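Local structure of non-toxic crystal protein (Bacillus thuringiensis, 2D42) at residues E10-Q15 with Q204-P209; V53-L58 with Q235-V240; F104-F109 with S115-F120; G210-K215 with R219-G224. The protein is a non-toxic parasporal crystal protein of unknown activity whose structure closely resembles beta-pore-forming toxins of the aerolysin and epsilon-toxin type. One frame throughout, in Å; residues are numbered along the deposited sequence.

Contact 1 (E10-Q15 with Q204-P209)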
loop_
_atom_site.group_PDB
_atom_site.type_symbol
_atom_site.label_atom_id
_atom_site.label_comp_id
_atom_site.label_asym_id
_atom_site.label_seq_id
_atom_site.Cartn_x
_atom_site.Cartn_y
_atom_site.Cartn_z
ATOM N N GLU A 10 -24.900 15.339 -3.918
ATOM C CA GLU A 10 -25.672 16.442 -3.358
ATOM C C GLU A 10 -25.504 17.693 -4.236
ATOM O O GLU A 10 -26.482 18.370 -4.558
ATOM C CB GLU A 10 -25.206 16.720 -1.924
ATOM C CG GLU A 10 -26.064 17.706 -1.147
ATOM C CD GLU A 10 -25.548 17.912 0.268
ATOM O OE1 GLU A 10 -24.421 18.433 0.420
ATOM O OE2 GLU A 10 -26.263 17.547 1.226
ATOM N N ILE A 11 -24.268 17.986 -4.629
ATOM C CA ILE A 11 -23.993 19.150 -5.475
ATOM C C ILE A 11 -24.738 19.026 -6.798
ATOM O O ILE A 11 -25.343 19.984 -7.280
ATOM C CB ILE A 11 -22.482 19.288 -5.766
ATOM C CG1 ILE A 11 -21.738 19.632 -4.473
ATOM C CG2 ILE A 11 -22.249 20.346 -6.832
ATOM C CD1 ILE A 11 -20.220 19.662 -4.613
ATOM N N TYR A 12 -24.681 17.841 -7.391
ATOM C CA TYR A 12 -25.366 17.603 -8.647
ATOM C C TYR A 12 -26.875 17.821 -8.489
ATOM O O TYR A 12 -27.505 18.454 -9.328
ATOM C CB TYR A 12 -25.123 16.175 -9.122
ATOM C CG TYR A 12 -25.959 15.806 -10.320
ATOM C CD1 TYR A 12 -25.533 16.106 -11.611
ATOM C CD2 TYR A 12 -27.192 15.167 -10.162
ATOM C CE1 TYR A 12 -26.312 15.776 -12.720
ATOM C CE2 TYR A 12 -27.982 14.835 -11.263
ATOM C CZ TYR A 12 -27.535 15.139 -12.538
ATOM O OH TYR A 12 -28.292 14.782 -13.633
ATOM N N GLY A 13 -27.438 17.279 -7.411
ATOM C CA GLY A 13 -28.863 17.408 -7.159
ATOM C C GLY A 13 -29.307 18.836 -6.908
ATOM O O GLY A 13 -30.371 19.248 -7.360
ATOM N N MET A 14 -28.494 19.593 -6.186
ATOM C CA MET A 14 -28.828 20.975 -5.898
ATOM C C MET A 14 -28.850 21.833 -7.157
ATOM O O MET A 14 -29.717 22.697 -7.304
ATOM C CB MET A 14 -27.854 21.539 -4.869
ATOM C CG MET A 14 -28.087 20.962 -3.487
ATOM S SD MET A 14 -26.966 21.602 -2.241
ATOM C CE MET A 14 -27.575 23.304 -2.092
ATOM N N GLN A 15 -27.917 21.587 -8.074
ATOM C CA GLN A 15 -27.867 22.348 -9.321
ATOM C C GLN A 15 -28.989 21.902 -10.250
ATOM O O GLN A 15 -29.592 22.719 -10.948
ATOM C CB GLN A 15 -26.506 22.174 -10.017
ATOM C CG GLN A 15 -26.182 20.757 -10.520
ATOM C CD GLN A 15 -26.696 20.467 -11.933
ATOM O OE1 GLN A 15 -26.555 19.349 -12.440
ATOM N NE2 GLN A 15 -27.285 21.476 -12.575
ATOM N N GLN A 204 -19.355 13.762 -14.306
ATOM C CA GLN A 204 -19.177 14.466 -15.559
ATOM C C GLN A 204 -19.817 15.844 -15.485
ATOM O O GLN A 204 -19.219 16.844 -15.891
ATOM C CB GLN A 204 -19.782 13.661 -16.703
ATOM C CG GLN A 204 -19.376 14.167 -18.060
ATOM C CD GLN A 204 -19.379 13.070 -19.090
ATOM O OE1 GLN A 204 -20.412 12.454 -19.357
ATOM N NE2 GLN A 204 -18.219 12.808 -19.674
ATOM N N ALA A 205 -21.030 15.894 -14.945
ATOM C CA ALA A 205 -21.754 17.151 -14.826
ATOM C C ALA A 205 -21.045 18.103 -13.875
ATOM O O ALA A 205 -20.955 19.297 -14.140
ATOM C CB ALA A 205 -23.175 16.892 -14.340
ATOM N N ASN A 206 -20.541 17.572 -12.767
ATOM C CA ASN A 206 -19.845 18.389 -11.775
ATOM C C ASN A 206 -18.434 18.797 -12.195
ATOM O O ASN A 206 -17.865 19.748 -11.652
ATOM C CB ASN A 206 -19.754 17.637 -10.446
ATOM C CG ASN A 206 -21.086 17.536 -9.734
ATOM O OD1 ASN A 206 -22.109 18.038 -10.216
ATOM N ND2 ASN A 206 -21.083 16.887 -8.576
ATOM N N GLY A 207 -17.872 18.075 -13.155
ATOM C CA GLY A 207 -16.518 18.370 -13.587
ATOM C C GLY A 207 -15.543 17.966 -12.495
ATOM O O GLY A 207 -14.421 18.462 -12.437
ATOM N N THR A 208 -15.984 17.064 -11.622
ATOM C CA THR A 208 -15.174 16.575 -10.510
ATOM C C THR A 208 -13.769 16.182 -10.970
ATOM O O THR A 208 -13.607 15.353 -11.859
ATOM C CB THR A 208 -15.844 15.350 -9.853
ATOM O OG1 THR A 208 -17.250 15.602 -9.695
ATOM C CG2 THR A 208 -15.223 15.075 -8.497
ATOM N N PRO A 209 -12.732 16.770 -10.352
ATOM C CA PRO A 209 -11.329 16.496 -10.688
ATOM C C PRO A 209 -10.883 15.075 -10.365
ATOM O O PRO A 209 -11.357 14.473 -9.403
ATOM C CB PRO A 209 -10.558 17.518 -9.844
ATOM C CG PRO A 209 -11.565 18.590 -9.570
ATOM C CD PRO A 209 -12.819 17.811 -9.318
#
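Tyr12 and Asn206 mark the closest approach of the two backbones, their CA atoms 6.4 Å apart, where the middle of helix 5-19 passes the C-terminal end of helix 199-206. That second helix ends in a Schellman motif: Gly207, with positive phi, is the C-prime residue, Thr208 N reaches back to Leu203 O, and Gly207 N makes a weak bond to Gln204 O. The Asn206 side chain enters between Ile11 and Tyr12. Its OD1 lies 3.6 Å from Tyr12 CA, and its ND2 rests 4.0 Å from Ile11 CB, both at packing distance. The amide and the tyrosine side chain run at about a right angle, their planes turned 46° apart. With CG anti to the backbone N (chi1 172°), the Tyr12 ring is carried past this amide to Ala205, whose CB sits in the ring plane at its edge, 3.7 Å from Tyr12 CD1. No hydrogen bond joins the two segments themselves; the polar tie lies one turn back, where Asn206 ND2 bonds to Glu8 O and Thr208 OG1 to Glu8 OE1. Helix 5-19 is thus held against the end of helix 199-206, while Tyr12 also packs on Val202 and on Gln195 and Val197 of strand 189-198.

Contact 2 (V53-L58 with Q235-V240)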
loop_
_atom_site.group_PDB
_atom_site.type_symbol
_atom_site.label_atom_id
_atom_site.label_comp_id
_atom_site.label_asym_id
_atom_site.label_seq_id
_atom_site.Cartn_x
_atom_site.Cartn_y
_atom_site.Cartn_z
ATOM N N VAL A 53 21.611 1.128 2.016
ATOM C CA VAL A 53 21.105 -0.002 2.776
ATOM C C VAL A 53 21.866 -0.045 4.087
ATOM O O VAL A 53 22.936 0.558 4.198
ATOM C CB VAL A 53 21.334 -1.338 2.033
ATOM C CG1 VAL A 53 20.671 -1.288 0.664
ATOM C CG2 VAL A 53 22.824 -1.619 1.902
ATOM N N ASN A 54 21.296 -0.719 5.084
ATOM C CA ASN A 54 21.950 -0.875 6.375
ATOM C C ASN A 54 22.275 -2.350 6.518
ATOM O O ASN A 54 21.493 -3.200 6.101
ATOM C CB ASN A 54 21.036 -0.475 7.541
ATOM C CG ASN A 54 20.804 1.020 7.625
ATOM O OD1 ASN A 54 21.624 1.816 7.177
ATOM N ND2 ASN A 54 19.693 1.405 8.231
ATOM N N HIS A 55 23.430 -2.642 7.096
ATOM C CA HIS A 55 23.862 -4.015 7.317
ATOM C C HIS A 55 23.592 -4.340 8.778
ATOM O O HIS A 55 24.281 -3.853 9.671
ATOM C CB HIS A 55 25.352 -4.157 6.999
ATOM C CG HIS A 55 25.636 -4.543 5.580
ATOM N ND1 HIS A 55 24.998 -3.961 4.506
ATOM C CD2 HIS A 55 26.487 -5.459 5.061
ATOM C CE1 HIS A 55 25.441 -4.504 3.386
ATOM N NE2 HIS A 55 26.347 -5.417 3.695
ATOM N N ILE A 56 22.570 -5.158 8.999
ATOM C CA ILE A 56 22.143 -5.556 10.331
ATOM C C ILE A 56 22.672 -6.930 10.746
ATOM O O ILE A 56 22.473 -7.920 10.041
ATOM C CB ILE A 56 20.605 -5.606 10.398
ATOM C CG1 ILE A 56 20.032 -4.246 10.003
ATOM C CG2 ILE A 56 20.145 -6.004 11.794
ATOM C CD1 ILE A 56 18.531 -4.241 9.878
ATOM N N VAL A 57 23.348 -6.982 11.888
ATOM C CA VAL A 57 23.859 -8.247 12.399
ATOM C C VAL A 57 22.699 -8.954 13.094
ATOM O O VAL A 57 22.277 -8.558 14.181
ATOM C CB VAL A 57 25.004 -8.029 13.400
ATOM C CG1 VAL A 57 25.395 -9.359 14.061
ATOM C CG2 VAL A 57 26.203 -7.436 12.675
ATOM N N LEU A 58 22.169 -9.986 12.445
ATOM C CA LEU A 58 21.047 -10.752 12.982
ATOM C C LEU A 58 21.476 -11.735 14.060
ATOM O O LEU A 58 20.733 -11.990 15.011
ATOM C CB LEU A 58 20.355 -11.531 11.852
ATOM C CG LEU A 58 19.641 -10.741 10.747
ATOM C CD1 LEU A 58 19.151 -11.697 9.665
ATOM C CD2 LEU A 58 18.476 -9.965 11.343
ATOM N N GLN A 235 18.705 -9.296 1.301
ATOM C CA GLN A 235 19.488 -10.525 1.208
ATOM C C GLN A 235 20.274 -10.705 2.497
ATOM O O GLN A 235 20.381 -9.777 3.304
ATOM C CB GLN A 235 20.463 -10.473 0.029
ATOM C CG GLN A 235 21.639 -9.533 0.239
ATOM C CD GLN A 235 22.603 -9.542 -0.932
ATOM O OE1 GLN A 235 23.101 -10.595 -1.330
ATOM N NE2 GLN A 235 22.878 -8.363 -1.487
ATOM N N THR A 236 20.843 -11.890 2.682
ATOM C CA THR A 236 21.613 -12.171 3.883
ATOM C C THR A 236 23.014 -12.643 3.549
ATOM O O THR A 236 23.279 -13.115 2.441
ATOM C CB THR A 236 20.949 -13.253 4.731
ATOM O OG1 THR A 236 20.781 -14.435 3.938
ATOM C CG2 THR A 236 19.597 -12.781 5.232
ATOM N N PHE A 237 23.914 -12.501 4.515
ATOM C CA PHE A 237 25.290 -12.929 4.340
ATOM C C PHE A 237 25.761 -13.630 5.604
ATOM O O PHE A 237 25.394 -13.236 6.716
ATOM C CB PHE A 237 26.244 -11.742 4.121
ATOM C CG PHE A 237 25.880 -10.838 2.974
ATOM C CD1 PHE A 237 25.112 -9.696 3.186
ATOM C CD2 PHE A 237 26.350 -11.103 1.684
ATOM C CE1 PHE A 237 24.818 -8.825 2.135
ATOM C CE2 PHE A 237 26.065 -10.241 0.625
ATOM C CZ PHE A 237 25.299 -9.100 0.852
ATOM N N ILE A 238 26.566 -14.669 5.436
ATOM C CA ILE A 238 27.150 -15.332 6.586
ATOM C C ILE A 238 28.648 -15.181 6.380
ATOM O O ILE A 238 29.188 -15.633 5.379
ATOM C CB ILE A 238 26.811 -16.829 6.675
ATOM C CG1 ILE A 238 25.319 -17.020 6.978
ATOM C CG2 ILE A 238 27.657 -17.469 7.773
ATOM C CD1 ILE A 238 24.875 -18.478 7.079
ATOM N N ASP A 239 29.310 -14.499 7.305
ATOM C CA ASP A 239 30.747 -14.317 7.214
ATOM C C ASP A 239 31.402 -15.036 8.384
ATOM O O ASP A 239 31.008 -14.871 9.535
ATOM C CB ASP A 239 31.100 -12.831 7.226
ATOM C CG ASP A 239 30.563 -12.104 6.006
ATOM O OD1 ASP A 239 31.063 -12.353 4.887
ATOM O OD2 ASP A 239 29.631 -11.296 6.163
ATOM N N VAL A 240 32.406 -15.840 8.070
ATOM C CA VAL A 240 33.105 -16.603 9.085
ATOM C C VAL A 240 34.566 -16.191 9.219
ATOM O O VAL A 240 35.332 -16.256 8.261
ATOM C CB VAL A 240 33.047 -18.102 8.766
ATOM C CG1 VAL A 240 33.687 -18.903 9.889
ATOM C CG2 VAL A 240 31.601 -18.526 8.542
#
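Phe237 meets His55 across two strands that are not paired with each other; the nearest CA atoms, those of His55 and Thr236, remain 9.1 Å apart. Strands 54-65 and 219-244 flank strand 150-185 in one sheet, and its backbone hydrogen bonds reach both segments, so the ring pair is a side-chain contact between next-but-one strands. Along 235-240, Gln235 comes first, its backbone bonded to Glu159 and its NE2 to Glu159 OE1. Thr236 follows, with OG1 hydrogen-bonded to Asp140 OD2. At Phe237 the side chain finally reaches the other segment. Its CG stands anti to the carbonyl carbon (chi1 -56°), and ring atom CE1 comes to 4.0 Å from His55 NE2. The two planes are nearly parallel, 19° apart, but slid so far past each other that the rings barely overlap, with centroids separated by 5.8 Å. Ile238 turns to Tyr156 and Phe77. Between segments 53-58 and 235-240 the one close approach is this marginal ring pair, and no hydrogen bond joins them. Such a meeting through a single pair of ring atoms should contribute weak dispersion and fix little of either ring's orientation; the intervening strand supplies the directional bonding.

Contact 3 (F104-F109 with S115-F120)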
loop_
_atom_site.group_PDB
_atom_site.type_symbol
_atom_site.label_atom_id
_atom_site.label_comp_id
_atom_site.label_asym_id
_atom_site.label_seq_id
_atom_site.Cartn_x
_atom_site.Cartn_y
_atom_site.Cartn_z
ATOM N N PHE A 104 1.363 -4.240 -3.669
ATOM C CA PHE A 104 2.719 -4.763 -3.839
ATOM C C PHE A 104 3.491 -3.945 -4.873
ATOM O O PHE A 104 2.905 -3.213 -5.669
ATOM C CB PHE A 104 2.677 -6.224 -4.291
ATOM C CG PHE A 104 2.211 -7.176 -3.227
ATOM C CD1 PHE A 104 3.120 -7.752 -2.337
ATOM C CD2 PHE A 104 0.858 -7.485 -3.096
ATOM C CE1 PHE A 104 2.687 -8.619 -1.338
ATOM C CE2 PHE A 104 0.415 -8.354 -2.097
ATOM C CZ PHE A 104 1.334 -8.921 -1.215
ATOM N N ALA A 105 4.811 -4.071 -4.848
ATOM C CA ALA A 105 5.664 -3.357 -5.785
ATOM C C ALA A 105 7.040 -4.012 -5.819
ATOM O O ALA A 105 7.608 -4.337 -4.774
ATOM C CB ALA A 105 5.785 -1.902 -5.378
ATOM N N ASN A 106 7.549 -4.236 -7.027
ATOM C CA ASN A 106 8.858 -4.841 -7.206
ATOM C C ASN A 106 9.868 -3.711 -7.329
ATOM O O ASN A 106 10.122 -3.203 -8.417
ATOM C CB ASN A 106 8.877 -5.707 -8.470
ATOM C CG ASN A 106 8.024 -6.951 -8.328
ATOM O OD1 ASN A 106 8.232 -7.754 -7.422
ATOM N ND2 ASN A 106 7.051 -7.115 -9.224
ATOM N N LEU A 107 10.423 -3.300 -6.202
ATOM C CA LEU A 107 11.387 -2.215 -6.207
ATOM C C LEU A 107 12.798 -2.709 -6.507
ATOM O O LEU A 107 13.132 -3.857 -6.249
ATOM C CB LEU A 107 11.358 -1.500 -4.856
ATOM C CG LEU A 107 10.018 -0.878 -4.440
ATOM C CD1 LEU A 107 10.160 -0.226 -3.070
ATOM C CD2 LEU A 107 9.581 0.150 -5.473
ATOM N N PHE A 108 13.620 -1.833 -7.070
ATOM C CA PHE A 108 15.001 -2.183 -7.371
ATOM C C PHE A 108 15.884 -1.292 -6.508
ATOM O O PHE A 108 15.793 -0.070 -6.563
ATOM C CB PHE A 108 15.327 -1.954 -8.845
ATOM C CG PHE A 108 16.729 -2.361 -9.220
ATOM C CD1 PHE A 108 17.122 -3.693 -9.144
ATOM C CD2 PHE A 108 17.662 -1.405 -9.629
ATOM C CE1 PHE A 108 18.425 -4.077 -9.470
ATOM C CE2 PHE A 108 18.970 -1.774 -9.960
ATOM C CZ PHE A 108 19.352 -3.113 -9.880
ATOM N N PHE A 109 16.741 -1.913 -5.717
ATOM C CA PHE A 109 17.602 -1.157 -4.833
ATOM C C PHE A 109 18.955 -0.982 -5.505
ATOM O O PHE A 109 19.878 -1.784 -5.356
ATOM C CB PHE A 109 17.651 -1.884 -3.486
ATOM C CG PHE A 109 16.320 -1.877 -2.768
ATOM C CD1 PHE A 109 16.049 -0.934 -1.778
ATOM C CD2 PHE A 109 15.302 -2.762 -3.147
ATOM C CE1 PHE A 109 14.794 -0.861 -1.175
ATOM C CE2 PHE A 109 14.034 -2.698 -2.552
ATOM C CZ PHE A 109 13.779 -1.747 -1.565
ATOM N N SER A 115 16.648 -6.543 -6.464
ATOM C CA SER A 115 15.238 -6.190 -6.416
ATOM C C SER A 115 14.670 -6.714 -5.108
ATOM O O SER A 115 15.190 -7.670 -4.534
ATOM C CB SER A 115 14.472 -6.803 -7.596
ATOM O OG SER A 115 14.820 -6.134 -8.793
ATOM N N GLY A 116 13.619 -6.055 -4.642
ATOM C CA GLY A 116 12.925 -6.450 -3.430
ATOM C C GLY A 116 11.432 -6.181 -3.632
ATOM O O GLY A 116 11.042 -5.083 -4.020
ATOM N N ARG A 117 10.589 -7.179 -3.402
ATOM C CA ARG A 117 9.148 -6.983 -3.571
ATOM C C ARG A 117 8.582 -6.543 -2.227
ATOM O O ARG A 117 8.668 -7.280 -1.256
ATOM C CB ARG A 117 8.462 -8.290 -3.998
ATOM C CG ARG A 117 7.020 -8.103 -4.494
ATOM C CD ARG A 117 6.325 -9.441 -4.789
ATOM N NE ARG A 117 5.648 -9.949 -3.600
ATOM C CZ ARG A 117 5.863 -11.140 -3.045
ATOM N NH1 ARG A 117 6.747 -11.982 -3.565
ATOM N NH2 ARG A 117 5.190 -11.481 -1.952
ATOM N N ILE A 118 8.018 -5.344 -2.164
ATOM C CA ILE A 118 7.450 -4.869 -0.911
ATOM C C ILE A 118 5.939 -5.069 -0.928
ATOM O O ILE A 118 5.335 -5.254 -1.989
ATOM C CB ILE A 118 7.697 -3.367 -0.677
ATOM C CG1 ILE A 118 6.943 -2.551 -1.733
ATOM C CG2 ILE A 118 9.198 -3.059 -0.699
ATOM C CD1 ILE A 118 6.784 -1.108 -1.362
ATOM N N ALA A 119 5.346 -5.027 0.259
ATOM C CA ALA A 119 3.908 -5.172 0.422
ATOM C C ALA A 119 3.495 -4.050 1.359
ATOM O O ALA A 119 4.237 -3.700 2.291
ATOM C CB ALA A 119 3.570 -6.530 1.042
ATOM N N PHE A 120 2.335 -3.460 1.090
ATOM C CA PHE A 120 1.824 -2.392 1.931
ATOM C C PHE A 120 0.305 -2.313 1.887
ATOM O O PHE A 120 -0.338 -2.905 1.004
ATOM C CB PHE A 120 2.459 -1.048 1.535
ATOM C CG PHE A 120 2.138 -0.580 0.131
ATOM C CD1 PHE A 120 1.149 0.377 -0.087
ATOM C CD2 PHE A 120 2.873 -1.036 -0.956
ATOM C CE1 PHE A 120 0.902 0.880 -1.365
ATOM C CE2 PHE A 120 2.638 -0.544 -2.241
ATOM C CZ PHE A 120 1.650 0.420 -2.447
#
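A chi1 of -71° turns the Phe104 ring to the partner strand, where Arg117, its CG opposite the backbone N (chi1 -167°) and its chain bent at chi3, brings NE alongside. The guanidinium presents its edge to Phe104 CD1, which lies 3.6 Å from NE and near the guanidinium plane. The same phenylalanine ring packs on Ala119, with CE1 3.3 Å from CB. Asn106 runs alongside Arg117, pointing the same way, and its OD1 touches the aliphatic part of the arginine at CG, 3.2 Å away. At the far end, Ser115 OG meets the edge of the Phe108 ring.

On the other face, Ile118 CG2 lies 3.8 Å from Leu107 CD1, and CG1 packs on Ala105 CB. Phe109 brings its ring edge to Gly116, with CE2 4.0 Å from the glycine N. The backbones form an antiparallel hairpin in which Ala105 with Ile118 and Leu107 with Gly116 are the hydrogen-bonded pairs, each closed by two bonds. Gly116 N to Leu107 O is 2.8 Å and fairly straight; Leu107 N to Gly116 O is more bent, at 137°. With one face packed inward and the other, bearing Asn106, Arg117 and Ser115, exposed, it is consistent with the tucked hairpin that aerolysin-type toxins are thought to insert into membranes.

Strand 48-49 runs parallel along the other side of 101-109, its Val49 bonding through the backbone to Phe108. The face carrying Leu107 and Ile118 turns inward: Leu107 packs on Ile44 and Pro47, Phe109 and Ile118 on Ile232 of strand 219-244, and Phe120 on Ile228 and on Thr85 of strand 71-94.

Contact 4 (G210-K215 with R219-G224)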
loop_
_atom_site.group_PDB
_atom_site.type_symbol
_atom_site.label_atom_id
_atom_site.label_comp_id
_atom_site.label_asym_id
_atom_site.label_seq_id
_atom_site.Cartn_x
_atom_site.Cartn_y
_atom_site.Cartn_z
ATOM N N GLY A 210 -9.962 14.555 -11.172
ATOM C CA GLY A 210 -9.424 13.223 -10.946
ATOM C C GLY A 210 -10.115 12.054 -11.628
ATOM O O GLY A 210 -9.773 10.894 -11.376
ATOM N N PHE A 211 -11.065 12.336 -12.509
ATOM C CA PHE A 211 -11.789 11.259 -13.176
ATOM C C PHE A 211 -11.831 11.319 -14.695
ATOM O O PHE A 211 -11.844 12.393 -15.288
ATOM C CB PHE A 211 -13.241 11.235 -12.700
ATOM C CG PHE A 211 -13.415 10.907 -11.251
ATOM C CD1 PHE A 211 -13.597 9.587 -10.842
ATOM C CD2 PHE A 211 -13.473 11.919 -10.299
ATOM C CE1 PHE A 211 -13.842 9.282 -9.506
ATOM C CE2 PHE A 211 -13.715 11.621 -8.959
ATOM C CZ PHE A 211 -13.903 10.299 -8.565
ATOM N N THR A 212 -11.852 10.148 -15.320
ATOM C CA THR A 212 -12.006 10.066 -16.763
ATOM C C THR A 212 -13.242 9.180 -16.832
ATOM O O THR A 212 -13.317 8.168 -16.137
ATOM C CB THR A 212 -10.810 9.398 -17.470
ATOM O OG1 THR A 212 -10.723 8.024 -17.091
ATOM C CG2 THR A 212 -9.515 10.122 -17.106
ATOM N N ILE A 213 -14.215 9.580 -17.643
ATOM C CA ILE A 213 -15.483 8.861 -17.754
ATOM C C ILE A 213 -15.616 7.956 -18.969
ATOM O O ILE A 213 -15.197 8.309 -20.066
ATOM C CB ILE A 213 -16.664 9.850 -17.815
ATOM C CG1 ILE A 213 -16.424 11.032 -16.863
ATOM C CG2 ILE A 213 -17.963 9.119 -17.501
ATOM C CD1 ILE A 213 -16.272 10.665 -15.411
ATOM N N SER A 214 -16.232 6.797 -18.777
ATOM C CA SER A 214 -16.448 5.877 -19.883
ATOM C C SER A 214 -17.905 5.429 -19.958
ATOM O O SER A 214 -18.308 4.498 -19.264
ATOM C CB SER A 214 -15.555 4.646 -19.742
ATOM O OG SER A 214 -15.791 3.738 -20.808
ATOM N N LYS A 215 -18.701 6.093 -20.789
ATOM C CA LYS A 215 -20.103 5.700 -20.933
ATOM C C LYS A 215 -20.103 4.250 -21.383
ATOM O O LYS A 215 -20.874 3.432 -20.882
ATOM C CB LYS A 215 -20.821 6.553 -21.983
ATOM C CG LYS A 215 -20.959 8.022 -21.621
ATOM C CD LYS A 215 -19.607 8.718 -21.626
ATOM C CE LYS A 215 -19.739 10.201 -21.341
ATOM N NZ LYS A 215 -18.419 10.876 -21.471
ATOM N N ARG A 219 -18.620 3.456 -16.285
ATOM C CA ARG A 219 -17.803 3.625 -15.096
ATOM C C ARG A 219 -16.914 4.844 -15.226
ATOM O O ARG A 219 -16.742 5.402 -16.316
ATOM C CB ARG A 219 -16.924 2.390 -14.895
ATOM C CG ARG A 219 -15.939 2.189 -16.044
ATOM C CD ARG A 219 -15.188 0.881 -15.937
ATOM N NE ARG A 219 -16.078 -0.276 -15.936
ATOM C CZ ARG A 219 -15.656 -1.526 -16.083
ATOM N NH1 ARG A 219 -14.364 -1.759 -16.243
ATOM N NH2 ARG A 219 -16.514 -2.540 -16.071
ATOM N N ALA A 220 -16.357 5.255 -14.096
ATOM C CA ALA A 220 -15.451 6.387 -14.065
ATOM C C ALA A 220 -14.149 5.858 -13.486
ATOM O O ALA A 220 -14.159 5.083 -12.534
ATOM C CB ALA A 220 -16.015 7.491 -13.188
ATOM N N TYR A 221 -13.026 6.250 -14.076
ATOM C CA TYR A 221 -11.738 5.800 -13.579
ATOM C C TYR A 221 -11.123 6.930 -12.763
ATOM O O TYR A 221 -10.956 8.046 -13.255
ATOM C CB TYR A 221 -10.812 5.414 -14.739
ATOM C CG TYR A 221 -11.168 4.102 -15.407
ATOM C CD1 TYR A 221 -12.057 4.052 -16.481
ATOM C CD2 TYR A 221 -10.616 2.903 -14.953
ATOM C CE1 TYR A 221 -12.389 2.826 -17.098
ATOM C CE2 TYR A 221 -10.940 1.680 -15.554
ATOM C CZ TYR A 221 -11.825 1.646 -16.625
ATOM O OH TYR A 221 -12.132 0.430 -17.211
ATOM N N PHE A 222 -10.808 6.646 -11.508
ATOM C CA PHE A 222 -10.219 7.660 -10.642
ATOM C C PHE A 222 -8.704 7.526 -10.579
ATOM O O PHE A 222 -8.170 6.420 -10.514
ATOM C CB PHE A 222 -10.780 7.547 -9.217
ATOM C CG PHE A 222 -10.098 8.453 -8.223
ATOM C CD1 PHE A 222 -10.372 9.816 -8.197
ATOM C CD2 PHE A 222 -9.139 7.947 -7.345
ATOM C CE1 PHE A 222 -9.696 10.670 -7.309
ATOM C CE2 PHE A 222 -8.462 8.784 -6.460
ATOM C CZ PHE A 222 -8.738 10.148 -6.440
ATOM N N THR A 223 -8.009 8.657 -10.608
ATOM C CA THR A 223 -6.560 8.630 -10.487
ATOM C C THR A 223 -6.157 9.609 -9.395
ATOM O O THR A 223 -6.370 10.815 -9.508
ATOM C CB THR A 223 -5.849 8.982 -11.808
ATOM O OG1 THR A 223 -6.077 7.932 -12.756
ATOM C CG2 THR A 223 -4.335 9.112 -11.583
ATOM N N GLY A 224 -5.599 9.059 -8.323
ATOM C CA GLY A 224 -5.179 9.867 -7.201
ATOM C C GLY A 224 -3.696 9.726 -6.905
ATOM O O GLY A 224 -2.926 9.205 -7.719
#
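Phe211 reaches across to segment 219-224 and meets Phe222 and its neighbours along the length of its side chain. Its CB lies 4.0 Å from Tyr221 O. With CG anti to the carbonyl carbon (chi1 -65°), the ring swings over the partner strand: CD1 approaches Phe222 CB and Ala220 CB, and CE1 comes closer still, 3.5 Å from Phe222 CB. At the tip, CZ is 3.6 Å from Phe222 CD1, an atom that sits above one face of the Phe211 ring toward its rim. The ring planes are inclined at 55°, so the two rings meet obliquely. Phe222 CD1 also touches Gly210 O, 3.4 Å away.

These residues belong to a beta hairpin in which the short strand 211-214 returns as strand 219-244. Thr212 pairs with Tyr221 and Ser214 with Arg219 as antiparallel hydrogen-bonded pairs, each with two bonds. Tyr221 N to Thr212 O, 2.8 Å, is nearly linear at 170°, and Thr223 N adds a further bond to Gly210 O. Gly210 itself has positive phi, and its CA, bare of any side chain, lies 4.5 Å from Phe222 CE1.

On the face with Phe211, Ile213 CD1 packs 3.9 Å from Ala220 CB, and Leu203 and Ile200 of helix 199-206 cover this side, while Val173 and Val93 also touch Phe211. On the opposite face Thr212 OG1 lies 3.5 Å from Tyr221 CB. Farther out, Arg219 NH1 donates to Tyr221 OH, which lies somewhat out of the guanidinium plane, and Ser214 OG bonds to Gln217 N within the connecting turn.

The four contacts are spread along an elongated, mostly beta chain. Contacts 1 and 4 lie on the same side of its centre, 14 Å apart between centres, and touch: helix 199-206 leads directly into strand 211-214, and Gln204 packs on Ile213. Contact 2 is on the opposite side, its centre 56 Å from that of contact 1 and 46 Å from that of contact 4. Strand 219-244 nevertheless serves both contacts 2 and 4, pairing in the hairpin at one end and facing His55 near the other. The hairpin of contact 3 occupies the middle, about 5 Å from contact 2 and 11 Å from contact 4 between nearest atoms.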